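Local coordinates for protein anthranilate synthase component I (Streptococcus pneumoniae serotype 4, PDB 5KCK) that is the first component of an anthranilate synthase, a mixed alpha/beta protein that assembles as two copies, at residues A39-N47 with Y129-E137. Sequence-based numbering, arbitrary orientation.
Sequences ARFSILAYN and YMVFDHKKE
His134 reaches Ser42 with the edge of its imidazole: NE2 donates to OG of Ser42 over 2.8 Å, and the hydroxyl lies almost in the ring plane. The serine hydroxyl, set beside its own backbone N (chi1 -59°), is also hydrogen-bonded to Glu30 of the second subunit, so one buried oxygen links two chains. Beside this side-chain bond, the backbones close in paired bonds: Phe132 N meets Ser42 O at 2.7 Å, and Met130 N reaches Leu44 O at an equal 2.7 Å. Strands 41-45 and 129-133 are thus antiparallel neighbours in a sheet of the N-terminal region of component I, with Ser42-Phe132 and Leu44-Met130 as hydrogen-bonded pairs whose side chains share one face. Phe41, Ile43, Val131 and Asp133 occupy the opposite face; there CE1 of Phe41 comes 3.6 Å from CG of Asp133, the ring running alongside the carboxylate with planes 44° apart. A water joins Asp133 OD1, Arg40 O and Lys135 N, bridging the two segments beside the backbone bond from His134 N to Arg40 O. Further out, strand 138-144 flanks 129-133, with Ile139 against Met130 and Phe132, while strand 41-45 pairs antiparallel with a strand of the second subunit, carrying the sheet across the interface.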
# COMPACT_ATOMS: atom_id res chain seq x y z
N ALA A 39 -1.43 1.12 -4.80
CA ALA A 39 -1.55 2.57 -4.65
C ALA A 39 -0.40 3.28 -5.36
O ALA A 39 0.77 3.07 -5.02
CB ALA A 39 -1.59 2.95 -3.18
N ARG A 40 -0.73 4.13 -6.34
CA ARG A 40 0.26 4.84 -7.13
C ARG A 40 0.21 6.34 -6.87
O ARG A 40 1.11 6.88 -6.21
CB ARG A 40 0.08 4.52 -8.61
CG ARG A 40 1.36 4.64 -9.42
CD ARG A 40 1.37 3.64 -10.56
NE ARG A 40 1.14 2.28 -10.06
CZ ARG A 40 1.17 1.19 -10.82
NH1 ARG A 40 1.43 1.28 -12.12
NH2 ARG A 40 0.94 -0.00 -10.28
N PHE A 41 -0.81 7.04 -7.34
CA PHE A 41 -0.86 8.50 -7.21
C PHE A 41 -2.25 8.95 -6.80
O PHE A 41 -3.26 8.33 -7.15
CB PHE A 41 -0.48 9.22 -8.52
CG PHE A 41 0.96 9.02 -8.93
CD1 PHE A 41 1.99 9.70 -8.29
CD2 PHE A 41 1.29 8.16 -9.97
CE1 PHE A 41 3.32 9.52 -8.67
CE2 PHE A 41 2.62 7.97 -10.35
CZ PHE A 41 3.63 8.66 -9.70
N SER A 42 -2.30 10.06 -6.05
CA SER A 42 -3.54 10.77 -5.78
C SER A 42 -3.32 12.25 -6.09
O SER A 42 -2.33 12.84 -5.66
CB SER A 42 -4.00 10.60 -4.32
OG SER A 42 -4.21 9.24 -4.00
N ILE A 43 -4.24 12.82 -6.85
CA ILE A 43 -4.20 14.22 -7.20
C ILE A 43 -5.35 14.92 -6.49
O ILE A 43 -6.49 14.46 -6.53
CB ILE A 43 -4.32 14.44 -8.72
CG1 ILE A 43 -3.21 13.69 -9.45
CG2 ILE A 43 -4.31 15.93 -9.04
CD1 ILE A 43 -3.61 13.32 -10.86
N LEU A 44 -5.02 16.02 -5.82
CA LEU A 44 -5.99 16.90 -5.21
C LEU A 44 -5.75 18.28 -5.79
O LEU A 44 -4.60 18.74 -5.83
CB LEU A 44 -5.82 16.88 -3.69
CG LEU A 44 -7.01 17.15 -2.78
CD1 LEU A 44 -6.65 16.74 -1.37
CD2 LEU A 44 -7.40 18.60 -2.82
N ALA A 45 -6.80 18.93 -6.30
CA ALA A 45 -6.66 20.23 -6.93
C ALA A 45 -7.72 21.19 -6.42
O ALA A 45 -8.84 20.79 -6.10
CB ALA A 45 -6.75 20.14 -8.46
N TYR A 46 -7.37 22.48 -6.39
CA TYR A 46 -8.20 23.50 -5.76
C TYR A 46 -7.90 24.86 -6.36
O TYR A 46 -6.86 25.06 -7.00
CB TYR A 46 -7.99 23.52 -4.23
CG TYR A 46 -6.56 23.20 -3.87
CD1 TYR A 46 -5.60 24.21 -3.81
CD2 TYR A 46 -6.16 21.90 -3.63
CE1 TYR A 46 -4.27 23.92 -3.50
CE2 TYR A 46 -4.84 21.59 -3.34
CZ TYR A 46 -3.90 22.60 -3.27
OH TYR A 46 -2.60 22.27 -2.97
N ASN A 47 -8.81 25.80 -6.14
CA ASN A 47 -8.69 27.17 -6.61
C ASN A 47 -8.36 27.26 -8.11
O ASN A 47 -7.35 27.84 -8.49
CB ASN A 47 -7.66 27.93 -5.80
CG ASN A 47 -8.07 28.10 -4.34
OD1 ASN A 47 -9.23 28.37 -4.04
ND2 ASN A 47 -7.11 27.93 -3.44
N TYR A 129 -2.30 22.52 -6.71
CA TYR A 129 -2.68 21.12 -6.55
C TYR A 129 -1.61 20.41 -5.72
O TYR A 129 -0.51 20.92 -5.49
CB TYR A 129 -2.86 20.45 -7.92
CG TYR A 129 -1.58 20.47 -8.74
CD1 TYR A 129 -1.23 21.59 -9.48
CD2 TYR A 129 -0.73 19.38 -8.74
CE1 TYR A 129 -0.07 21.62 -10.22
CE2 TYR A 129 0.45 19.39 -9.48
CZ TYR A 129 0.77 20.53 -10.22
OH TYR A 129 1.93 20.57 -10.95
N MSE A 130 -1.97 19.21 -5.26
CA MSE A 130 -1.06 18.32 -4.56
C MSE A 130 -1.02 16.99 -5.28
O MSE A 130 -2.03 16.55 -5.82
CB MSE A 130 -1.51 18.05 -3.12
CG MSE A 130 -1.73 19.24 -2.25
SE MSE A 130 -2.59 18.60 -0.62
CE MSE A 130 -1.36 17.34 -0.05
N VAL A 131 0.14 16.34 -5.28
CA VAL A 131 0.27 14.99 -5.82
C VAL A 131 0.82 14.10 -4.72
O VAL A 131 1.91 14.37 -4.18
CB VAL A 131 1.16 14.96 -7.07
CG1 VAL A 131 1.17 13.57 -7.70
CG2 VAL A 131 0.67 15.99 -8.09
N PHE A 132 0.07 13.07 -4.36
CA PHE A 132 0.53 12.06 -3.42
C PHE A 132 1.27 10.99 -4.21
O PHE A 132 0.65 10.25 -4.98
CB PHE A 132 -0.64 11.44 -2.65
CG PHE A 132 -1.26 12.36 -1.62
CD1 PHE A 132 -2.03 13.44 -2.01
CD2 PHE A 132 -1.09 12.12 -0.26
CE1 PHE A 132 -2.62 14.28 -1.07
CE2 PHE A 132 -1.67 12.95 0.69
CZ PHE A 132 -2.43 14.03 0.28
N ASP A 133 2.58 10.91 -4.04
CA ASP A 133 3.38 9.84 -4.65
C ASP A 133 3.45 8.73 -3.61
O ASP A 133 4.37 8.68 -2.78
CB ASP A 133 4.75 10.35 -5.06
CG ASP A 133 5.56 9.31 -5.84
OD1 ASP A 133 5.19 8.12 -5.86
OD2 ASP A 133 6.59 9.70 -6.44
N HIS A 134 2.47 7.84 -3.65
CA HIS A 134 2.34 6.83 -2.60
C HIS A 134 3.51 5.86 -2.59
O HIS A 134 3.92 5.40 -1.52
CB HIS A 134 1.03 6.05 -2.76
CG HIS A 134 -0.19 6.89 -2.55
ND1 HIS A 134 -0.45 7.56 -1.37
CD2 HIS A 134 -1.21 7.20 -3.39
CE1 HIS A 134 -1.58 8.23 -1.48
NE2 HIS A 134 -2.06 8.03 -2.70
N LYS A 135 4.08 5.55 -3.76
CA LYS A 135 5.20 4.61 -3.78
C LYS A 135 6.39 5.17 -3.01
O LYS A 135 7.03 4.45 -2.23
CB LYS A 135 5.59 4.28 -5.22
CG LYS A 135 6.45 3.04 -5.35
CD LYS A 135 6.49 2.55 -6.79
CE LYS A 135 7.26 1.25 -6.92
NZ LYS A 135 8.67 1.41 -6.45
N LYS A 136 6.69 6.46 -3.20
CA LYS A 136 7.77 7.12 -2.48
C LYS A 136 7.34 7.70 -1.14
O LYS A 136 8.19 8.18 -0.38
CB LYS A 136 8.36 8.25 -3.34
CG LYS A 136 8.91 7.82 -4.69
CD LYS A 136 10.27 7.15 -4.55
CE LYS A 136 10.94 7.00 -5.90
NZ LYS A 136 10.96 8.29 -6.64
N GLU A 137 6.04 7.68 -0.83
CA GLU A 137 5.51 8.25 0.41
C GLU A 137 5.90 9.71 0.55
O GLU A 137 6.31 10.18 1.62
CB GLU A 137 5.96 7.45 1.64
CG GLU A 137 5.25 6.12 1.82
CD GLU A 137 3.75 6.30 2.02
OE1 GLU A 137 3.35 7.24 2.74
OE2 GLU A 137 2.97 5.50 1.45
O HOH W 1 3.53 6.22 -6.46